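Local coordinates for protein PTHB1 (Homo sapiens, PDB 4YD8) that belongs, with its N-terminal seven-bladed beta-propeller, to the BBSome, a coat complex thought to sort specific membrane proteins to the primary cilium, at residues L135-C140 / M164-E169; S160-L165 / G176-G181; A100-R105 / C140-G145. One frame throughout, in Å; residues are numbered along the deposited sequence. Where two conformers were deposited one is given.

How the interactions relate
All three contacts involve one blade of the beta-propeller, built from strands 139-145, 155-160, 164-169 and 172-178; interaction 1 adds the link to the preceding blade, interaction 3 that blade itself. Interaction 3 lies nearest the middle of the chain, packing strand 98-102 of the preceding blade against strand 139-145. Interaction 1, centred about 8 Å from it, lays the linker over strand 164-169; the two share Cys140 and are tied by Ala139 N to Ser104 O, 2.7 Å. Interaction 2, about 9 Å between centres from interaction 1, is the outer hairpin, joined to the linker by a 2.7 Å salt bridge from Arg137 NH1 to Asp162 OD2. Gly145, critical for protein stability, ends segment 140-145 without touching 100-105.

Interaction 1 of 3, residues L135-C140 / M164-E169; sequences LQRTAC and MLMVFE
Leu135 lays its CD2 methyl against the Phe168 ring, 3.6 Å from CZ and slantwise to the ring. Its other methyl, CD1, points to the methyl of Met166, a looser approach of 4.4 Å between Leu135 CD1 and Met166 CE. The same CE lies 4.2 Å from Arg137 O, so the selenomethionine side chain packs against the bend of 135-140. In the seven-bladed beta-propeller this bend is the link from strand 127-134, the last of one blade, to strand 139-145, the first of the next, and it closes over the third strand of that next blade. Met164, Met166 and Phe168 alternate along the strand with Leu165 and Val167, and it is this first set that turns to the link. Arg137 crosses Met164 at about a right angle. Its CG is anti to the carbonyl carbon (chi1 -47°) and the chain then runs straight from CG to NE, which carries NE to 3.7 Å from the selenium, SE, of Met164. Beyond that the guanidinium is held by a salt bridge from NH1 to Asp162. Phe168 is flanked in turn by the rings of His133 and Tyr173 and by Ile158.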
loop_
_atom_site.group_PDB
_atom_site.type_symbol
_atom_site.label_atom_id
_atom_site.label_comp_id
_atom_site.label_asym_id
_atom_site.label_seq_id
_atom_site.Cartn_x
_atom_site.Cartn_y
_atom_site.Cartn_z
ATOM N N LEU A 135 -5.092 -4.654 20.601
ATOM C CA LEU A 135 -4.659 -5.956 20.099
ATOM C C LEU A 135 -4.076 -6.808 21.213
ATOM O O LEU A 135 -3.317 -6.316 22.055
ATOM C CB LEU A 135 -3.625 -5.784 18.977
ATOM C CG LEU A 135 -4.026 -4.824 17.854
ATOM C CD1 LEU A 135 -2.972 -4.804 16.760
ATOM C CD2 LEU A 135 -5.374 -5.201 17.274
ATOM N N GLN A 136 -4.423 -8.090 21.217
ATOM C CA GLN A 136 -3.938 -8.991 22.254
ATOM C C GLN A 136 -2.529 -9.490 21.929
ATOM O O GLN A 136 -1.875 -10.115 22.763
ATOM C CB GLN A 136 -4.900 -10.169 22.428
ATOM N N ARG A 137 -2.073 -9.216 20.709
ATOM C CA ARG A 137 -0.735 -9.604 20.250
ATOM C C ARG A 137 -0.096 -8.468 19.466
ATOM O O ARG A 137 -0.799 -7.676 18.852
ATOM C CB ARG A 137 -0.799 -10.851 19.364
ATOM C CG ARG A 137 -1.646 -11.965 19.920
ATOM C CD ARG A 137 -1.655 -13.168 19.013
ATOM N NE ARG A 137 -2.100 -14.345 19.748
ATOM C CZ ARG A 137 -1.308 -15.073 20.526
ATOM N NH1 ARG A 137 -0.031 -14.748 20.664
ATOM N NH2 ARG A 137 -1.794 -16.127 21.164
ATOM N N THR A 138 1.233 -8.392 19.481
ATOM C CA THR A 138 1.951 -7.395 18.672
ATOM C C THR A 138 1.686 -7.552 17.176
ATOM O O THR A 138 1.765 -8.657 16.641
ATOM C CB THR A 138 3.460 -7.494 18.903
ATOM O OG1 THR A 138 3.850 -8.867 18.795
ATOM C CG2 THR A 138 3.819 -7.002 20.292
ATOM N N ALA A 139 1.405 -6.440 16.497
ATOM C CA ALA A 139 1.053 -6.484 15.077
ATOM C C ALA A 139 2.269 -6.457 14.162
ATOM O O ALA A 139 3.300 -5.893 14.509
ATOM C CB ALA A 139 0.117 -5.303 14.723
ATOM N N CYS A 140 2.134 -7.065 12.985
ATOM C CA CYS A 140 3.124 -6.895 11.933
ATOM C C CYS A 140 2.587 -5.969 10.835
ATOM O O CYS A 140 3.099 -4.868 10.639
ATOM C CB CYS A 140 3.526 -8.241 11.328
ATOM S SG CYS A 140 4.703 -8.051 9.950
HETATM N N MSE A 164 -0.630 -14.929 13.865
HETATM C CA MSE A 164 -2.078 -15.041 13.929
HETATM C C MSE A 164 -2.686 -14.036 12.972
HETATM O O MSE A 164 -2.260 -12.888 12.948
HETATM C CB MSE A 164 -2.602 -14.795 15.344
HETATM C CG MSE A 164 -4.109 -14.782 15.422
HETATM SE SE MSE A 164 -4.754 -14.664 17.248
HETATM C CE MSE A 164 -4.892 -16.567 17.595
ATOM N N LEU A 165 -3.654 -14.483 12.178
ATOM C CA LEU A 165 -4.481 -13.561 11.402
ATOM C C LEU A 165 -5.676 -13.177 12.255
ATOM O O LEU A 165 -6.447 -14.043 12.683
ATOM C CB LEU A 165 -4.934 -14.182 10.084
ATOM C CG LEU A 165 -3.844 -14.598 9.091
ATOM C CD1 LEU A 165 -4.502 -15.003 7.781
ATOM C CD2 LEU A 165 -2.839 -13.472 8.861
HETATM N N MSE A 166 -5.800 -11.879 12.515
HETATM C CA MSE A 166 -6.824 -11.324 13.381
HETATM C C MSE A 166 -7.787 -10.493 12.542
HETATM O O MSE A 166 -7.399 -9.491 11.938
HETATM C CB MSE A 166 -6.175 -10.486 14.500
HETATM C CG MSE A 166 -5.097 -11.264 15.306
HETATM SE SE MSE A 166 -4.228 -10.243 16.752
HETATM C CE MSE A 166 -3.088 -9.067 15.633
ATOM N N VAL A 167 -9.036 -10.944 12.484
ATOM C CA VAL A 167 -10.028 -10.358 11.598
ATOM C C VAL A 167 -10.984 -9.493 12.392
ATOM O O VAL A 167 -11.526 -9.919 13.418
ATOM C CB VAL A 167 -10.809 -11.447 10.833
ATOM C CG1 VAL A 167 -11.934 -10.829 10.022
ATOM C CG2 VAL A 167 -9.868 -12.250 9.936
ATOM N N PHE A 168 -11.168 -8.267 11.912
ATOM C CA PHE A 168 -12.053 -7.296 12.535
ATOM C C PHE A 168 -13.165 -6.907 11.576
ATOM O O PHE A 168 -12.904 -6.481 10.453
ATOM C CB PHE A 168 -11.270 -6.049 12.960
ATOM C CG PHE A 168 -10.245 -6.320 14.029
ATOM C CD1 PHE A 168 -8.979 -6.780 13.696
ATOM C CD2 PHE A 168 -10.563 -6.140 15.365
ATOM C CE1 PHE A 168 -8.044 -7.054 14.686
ATOM C CE2 PHE A 168 -9.630 -6.397 16.363
ATOM C CZ PHE A 168 -8.367 -6.854 16.017
ATOM N N GLU A 169 -14.404 -7.071 12.026
ATOM C CA GLU A 169 -15.557 -6.676 11.242
ATOM C C GLU A 169 -15.918 -5.251 11.649
ATOM O O GLU A 169 -16.802 -5.036 12.479
ATOM C CB GLU A 169 -16.720 -7.653 11.459
ATOM C CG GLU A 169 -16.421 -9.063 10.960
ATOM C CD GLU A 169 -17.561 -10.043 11.203
ATOM O OE1 GLU A 169 -18.478 -9.721 11.988
ATOM O OE2 GLU A 169 -17.540 -11.138 10.605
#

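Interaction 2 of 3, residues S160-L165 / G176-G181; sequences SMDGML and GRFLPG
Met164 sends CG out on the far side from its own nitrogen (chi1 175°) and then bends sharply at chi3 (-91°), which brings its methyl over the ring of Phe178, whose own CG stands beside the backbone N (chi1 -73°). This is a Met-aromatic contact on the antiparallel hairpin 164-169/172-178, the outer edge of a propeller blade. Met164 CE sits 3.7 Å from the centroid of the Phe178 ring as a CH-pi contact, offset toward the rim, while SE stands farther off above the face. The two residues form a non-hydrogen-bonded pair; next to them Leu165 and Arg177 form a hydrogen-bonded one, Leu165 N giving to Arg177 O at 2.7 Å and Arg177 N to Leu165 O at 2.9 Å. Were Phe178 an alanine, the methyl of Met164 would probably lose the aromatic face it lies over, and a gap would open beside it. Leu165 CD1 packs on Leu179 CD2 at 3.9 Å. Ser160 OG fixes the type I turn before the strand, accepting from Met164 N while donating to Asp162 OD1. Past the paired residues, Leu179 N gives a nearly straight hydrogen bond to Gly163 O, 2.9 Å, nearly along the C=O axis.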
loop_
_atom_site.group_PDB
_atom_site.type_symbol
_atom_site.label_atom_id
_atom_site.label_comp_id
_atom_site.label_asym_id
_atom_site.label_seq_id
_atom_site.Cartn_x
_atom_site.Cartn_y
_atom_site.Cartn_z
ATOM N N SER A 160 -0.285 -10.842 13.198
ATOM C CA SER A 160 0.553 -10.577 14.354
ATOM C C SER A 160 1.993 -10.985 14.067
ATOM O O SER A 160 2.255 -11.723 13.119
ATOM C CB SER A 160 0.040 -11.333 15.588
ATOM O OG SER A 160 0.264 -12.725 15.444
HETATM N N MSE A 161 2.925 -10.520 14.892
HETATM C CA MSE A 161 4.324 -10.904 14.731
HETATM C C MSE A 161 4.498 -12.417 14.842
HETATM O O MSE A 161 5.377 -12.973 14.196
HETATM C CB MSE A 161 5.221 -10.201 15.763
HETATM C CG MSE A 161 5.341 -8.687 15.545
HETATM SE SE MSE A 161 6.252 -8.232 13.863
HETATM C CE MSE A 161 7.767 -9.455 13.960
ATOM N N ASP A 162 3.652 -13.085 15.630
ATOM C CA ASP A 162 3.808 -14.529 15.806
ATOM C C ASP A 162 2.828 -15.327 14.936
ATOM O O ASP A 162 2.654 -16.525 15.125
ATOM C CB ASP A 162 3.697 -14.930 17.299
ATOM C CG ASP A 162 2.295 -14.746 17.894
ATOM O OD1 ASP A 162 1.431 -14.061 17.313
ATOM O OD2 ASP A 162 2.061 -15.300 18.990
ATOM N N GLY A 163 2.220 -14.669 13.957
ATOM C CA GLY A 163 1.539 -15.381 12.891
ATOM C C GLY A 163 0.069 -15.707 13.052
ATOM O O GLY A 163 -0.426 -16.658 12.452
HETATM N N MSE A 164 -0.630 -14.929 13.865
HETATM C CA MSE A 164 -2.078 -15.041 13.929
HETATM C C MSE A 164 -2.686 -14.036 12.972
HETATM O O MSE A 164 -2.260 -12.888 12.948
HETATM C CB MSE A 164 -2.602 -14.795 15.344
HETATM C CG MSE A 164 -4.109 -14.782 15.422
HETATM SE SE MSE A 164 -4.754 -14.664 17.248
HETATM C CE MSE A 164 -4.892 -16.567 17.595
ATOM N N LEU A 165 -3.654 -14.483 12.178
ATOM C CA LEU A 165 -4.481 -13.561 11.402
ATOM C C LEU A 165 -5.676 -13.177 12.255
ATOM O O LEU A 165 -6.447 -14.043 12.683
ATOM C CB LEU A 165 -4.934 -14.182 10.084
ATOM C CG LEU A 165 -3.844 -14.598 9.091
ATOM C CD1 LEU A 165 -4.502 -15.003 7.781
ATOM C CD2 LEU A 165 -2.839 -13.472 8.861
ATOM N N GLY A 176 -9.655 -14.945 15.407
ATOM C CA GLY A 176 -8.228 -15.036 15.130
ATOM C C GLY A 176 -7.792 -16.472 14.859
ATOM O O GLY A 176 -8.271 -17.405 15.504
ATOM N N ARG A 177 -6.885 -16.649 13.899
ATOM C CA ARG A 177 -6.393 -17.973 13.505
ATOM C C ARG A 177 -4.887 -17.957 13.325
ATOM O O ARG A 177 -4.360 -17.067 12.667
ATOM C CB ARG A 177 -7.037 -18.423 12.196
ATOM C CG ARG A 177 -8.556 -18.376 12.170
ATOM C CD ARG A 177 -9.172 -19.494 12.996
ATOM N NE ARG A 177 -10.632 -19.430 12.942
ATOM C CZ ARG A 177 -11.413 -19.097 13.965
ATOM N NH1 ARG A 177 -10.889 -18.809 15.153
ATOM N NH2 ARG A 177 -12.728 -19.071 13.802
ATOM N N PHE A 178 -4.189 -18.939 13.894
ATOM C CA PHE A 178 -2.756 -19.079 13.650
ATOM C C PHE A 178 -2.460 -19.734 12.311
ATOM O O PHE A 178 -3.020 -20.779 11.992
ATOM C CB PHE A 178 -2.085 -19.913 14.745
ATOM C CG PHE A 178 -1.952 -19.206 16.060
ATOM C CD1 PHE A 178 -1.125 -18.102 16.187
ATOM C CD2 PHE A 178 -2.629 -19.665 17.178
ATOM C CE1 PHE A 178 -0.990 -17.455 17.395
ATOM C CE2 PHE A 178 -2.498 -19.026 18.393
ATOM C CZ PHE A 178 -1.678 -17.921 18.507
ATOM N N LEU A 179 -1.562 -19.121 11.546
ATOM C CA LEU A 179 -1.023 -19.718 10.319
ATOM C C LEU A 179 -0.125 -20.920 10.581
ATOM O O LEU A 179 0.765 -20.851 11.419
ATOM C CB LEU A 179 -0.198 -18.695 9.545
ATOM C CG LEU A 179 -0.962 -17.497 8.976
ATOM C CD1 LEU A 179 0.007 -16.544 8.324
ATOM C CD2 LEU A 179 -1.981 -17.986 7.977
ATOM N N PRO A 180 -0.317 -22.003 9.811
ATOM C CA PRO A 180 0.629 -23.118 9.875
ATOM C C PRO A 180 1.859 -22.827 9.009
ATOM O O PRO A 180 1.812 -21.929 8.146
ATOM C CB PRO A 180 -0.186 -24.291 9.328
ATOM C CG PRO A 180 -1.098 -23.646 8.322
ATOM C CD PRO A 180 -1.415 -22.262 8.861
ATOM N N GLY A 181 2.945 -23.554 9.261
ATOM C CA GLY A 181 4.171 -23.424 8.489
ATOM C C GLY A 181 4.779 -22.042 8.625
ATOM O O GLY A 181 5.364 -21.496 7.671
HETATM O O HOH W 1 1.470 -19.308 13.522
#

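Interaction 3 of 3, residues A100-R105 / C140-G145; sequences AVLHSR and CNMTYG
Met142 and Leu102 carry the apolar part of the contact, with Ala100 beside them. Met142, a selenomethionine, takes the cramped first torsion that puts CG between the backbone N and the carbonyl carbon (chi1 60°), then runs out extended, so its methyl reaches right across to the backbone of strand 98-102. There Met142 CE touches Leu102 CB at 3.7 Å and Ala100 CB at 4.1 Å. Leu102 reaches back the other way: its CD2 comes over the chain of the partner strand, 3.8 Å from Asn141 C, and lies 4.0 Å from Met142 CG. The two side chains thus lie alongside each other, each ending near the other's backbone.

Of the backbone approaches, Met142 CE packs at 3.7 Å from Ala100 O, a van der Waals contact. Segments 100-102 and 140-145 run nearly antiparallel, 158° apart, but their axes are 8.6 Å from one another at closest approach, too far to pair as neighbours in a sheet. They belong to the second strand of one propeller blade and the first of the next.

Polar groups turn to other partners. Asn141 points away from strand 98-102, its OD1 receiving Gln159 NE2 and its ND2 giving to Gly186 O; Cys140 and Asn141 together face Gln159 in a classic beta bulge. Met142 N is held by Gln84 OE1, a polar tie between the blades.

At the end of the strand, Gly145 is critical for protein stability; at its backbone angles a side chain would press on the carbonyl O of Tyr144, consistent with a need for glycine. With Ile156, Ile158 and Leu107 also close by, the contact between the two segments themselves is one of van der Waals packing of buried apolar side chains.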
loop_
_atom_site.group_PDB
_atom_site.type_symbol
_atom_site.label_atom_id
_atom_site.label_comp_id
_atom_site.label_asym_id
_atom_site.label_seq_id
_atom_site.Cartn_x
_atom_site.Cartn_y
_atom_site.Cartn_z
ATOM N N ALA A 100 -7.351 3.945 8.501
ATOM C CA ALA A 100 -6.939 2.988 9.535
ATOM C C ALA A 100 -5.454 3.195 9.797
ATOM O O ALA A 100 -4.659 3.284 8.866
ATOM C CB ALA A 100 -7.221 1.556 9.104
ATOM N N VAL A 101 -5.095 3.304 11.069
ATOM C CA VAL A 101 -3.709 3.437 11.474
ATOM C C VAL A 101 -3.373 2.222 12.322
ATOM O O VAL A 101 -4.010 1.983 13.352
ATOM C CB VAL A 101 -3.467 4.725 12.276
ATOM C CG1 VAL A 101 -1.996 4.840 12.696
ATOM C CG2 VAL A 101 -3.911 5.960 11.448
ATOM N N LEU A 102 -2.393 1.454 11.875
ATOM C CA LEU A 102 -1.962 0.274 12.614
ATOM C C LEU A 102 -0.784 0.627 13.492
ATOM O O LEU A 102 0.222 1.152 13.004
ATOM C CB LEU A 102 -1.587 -0.852 11.649
ATOM C CG LEU A 102 -1.159 -2.165 12.307
ATOM C CD1 LEU A 102 -2.314 -2.737 13.144
ATOM C CD2 LEU A 102 -0.709 -3.138 11.230
ATOM N N HIS A 103 -0.907 0.324 14.784
ATOM C CA HIS A 103 0.196 0.428 15.737
ATOM C C HIS A 103 0.541 -0.979 16.200
ATOM O O HIS A 103 -0.170 -1.926 15.880
ATOM C CB HIS A 103 -0.182 1.298 16.947
ATOM C CG HIS A 103 -0.551 2.708 16.601
ATOM N ND1 HIS A 103 0.381 3.663 16.258
ATOM C CD2 HIS A 103 -1.759 3.331 16.561
ATOM C CE1 HIS A 103 -0.232 4.812 16.017
ATOM N NE2 HIS A 103 -1.526 4.637 16.211
ATOM N N SER A 104 1.617 -1.110 16.964
ATOM C CA SER A 104 2.023 -2.417 17.470
ATOM C C SER A 104 0.919 -3.137 18.250
ATOM O O SER A 104 0.710 -4.344 18.064
ATOM C CB SER A 104 3.257 -2.277 18.358
ATOM O OG SER A 104 3.604 -3.540 18.891
ATOM N N ARG A 105 0.236 -2.412 19.136
ATOM C CA ARG A 105 -0.802 -3.018 19.970
ATOM C C ARG A 105 -2.189 -2.380 19.858
ATOM O O ARG A 105 -3.051 -2.610 20.713
ATOM C CB ARG A 105 -0.364 -3.004 21.446
ATOM C CG ARG A 105 0.898 -3.803 21.698
ATOM C CD ARG A 105 0.670 -5.293 21.479
ATOM N NE ARG A 105 -0.328 -5.825 22.401
ATOM C CZ ARG A 105 -0.047 -6.380 23.576
ATOM N NH1 ARG A 105 1.212 -6.489 23.985
ATOM N NH2 ARG A 105 -1.034 -6.824 24.341
ATOM N N CYS A 140 2.134 -7.065 12.985
ATOM C CA CYS A 140 3.124 -6.895 11.933
ATOM C C CYS A 140 2.587 -5.969 10.835
ATOM O O CYS A 140 3.099 -4.868 10.639
ATOM C CB CYS A 140 3.526 -8.241 11.328
ATOM S SG CYS A 140 4.703 -8.051 9.950
ATOM N N ASN A 141 1.553 -6.429 10.135
ATOM C CA ASN A 141 1.008 -5.706 8.976
ATOM C C ASN A 141 -0.481 -6.028 8.841
ATOM O O ASN A 141 -1.022 -6.790 9.635
ATOM C CB ASN A 141 1.786 -6.049 7.687
ATOM C CG ASN A 141 1.894 -7.560 7.421
ATOM O OD1 ASN A 141 1.122 -8.356 7.947
ATOM N ND2 ASN A 141 2.860 -7.950 6.575
HETATM N N MSE A 142 -1.159 -5.434 7.861
HETATM C CA MSE A 142 -2.589 -5.663 7.739
HETATM C C MSE A 142 -3.014 -5.615 6.289
HETATM O O MSE A 142 -2.261 -5.144 5.430
HETATM C CB MSE A 142 -3.385 -4.619 8.528
HETATM C CG MSE A 142 -3.146 -3.188 8.067
HETATM SE SE MSE A 142 -4.407 -2.005 9.047
HETATM C CE MSE A 142 -3.624 -0.300 8.618
ATOM N N THR A 143 -4.222 -6.098 6.028
ATOM C CA THR A 143 -4.852 -5.923 4.722
ATOM C C THR A 143 -6.347 -5.719 4.980
ATOM O O THR A 143 -6.801 -5.787 6.123
ATOM C CB THR A 143 -4.574 -7.139 3.784
ATOM O OG1 THR A 143 -5.029 -6.857 2.455
ATOM C CG2 THR A 143 -5.262 -8.421 4.313
ATOM N N TYR A 144 -7.117 -5.449 3.936
ATOM C CA TYR A 144 -8.528 -5.155 4.127
ATOM C C TYR A 144 -9.297 -5.473 2.869
ATOM O O TYR A 144 -8.717 -5.610 1.792
ATOM C CB TYR A 144 -8.745 -3.680 4.504
ATOM C CG TYR A 144 -8.357 -2.713 3.399
ATOM C CD1 TYR A 144 -7.039 -2.275 3.265
ATOM C CD2 TYR A 144 -9.302 -2.264 2.474
ATOM C CE1 TYR A 144 -6.659 -1.400 2.249
ATOM C CE2 TYR A 144 -8.941 -1.378 1.451
ATOM C CZ TYR A 144 -7.614 -0.957 1.343
ATOM O OH TYR A 144 -7.237 -0.085 0.341
ATOM N N GLY A 145 -10.613 -5.561 2.995
ATOM C CA GLY A 145 -11.433 -5.807 1.827
ATOM C C GLY A 145 -12.769 -6.371 2.231
ATOM O O GLY A 145 -13.079 -6.480 3.421
#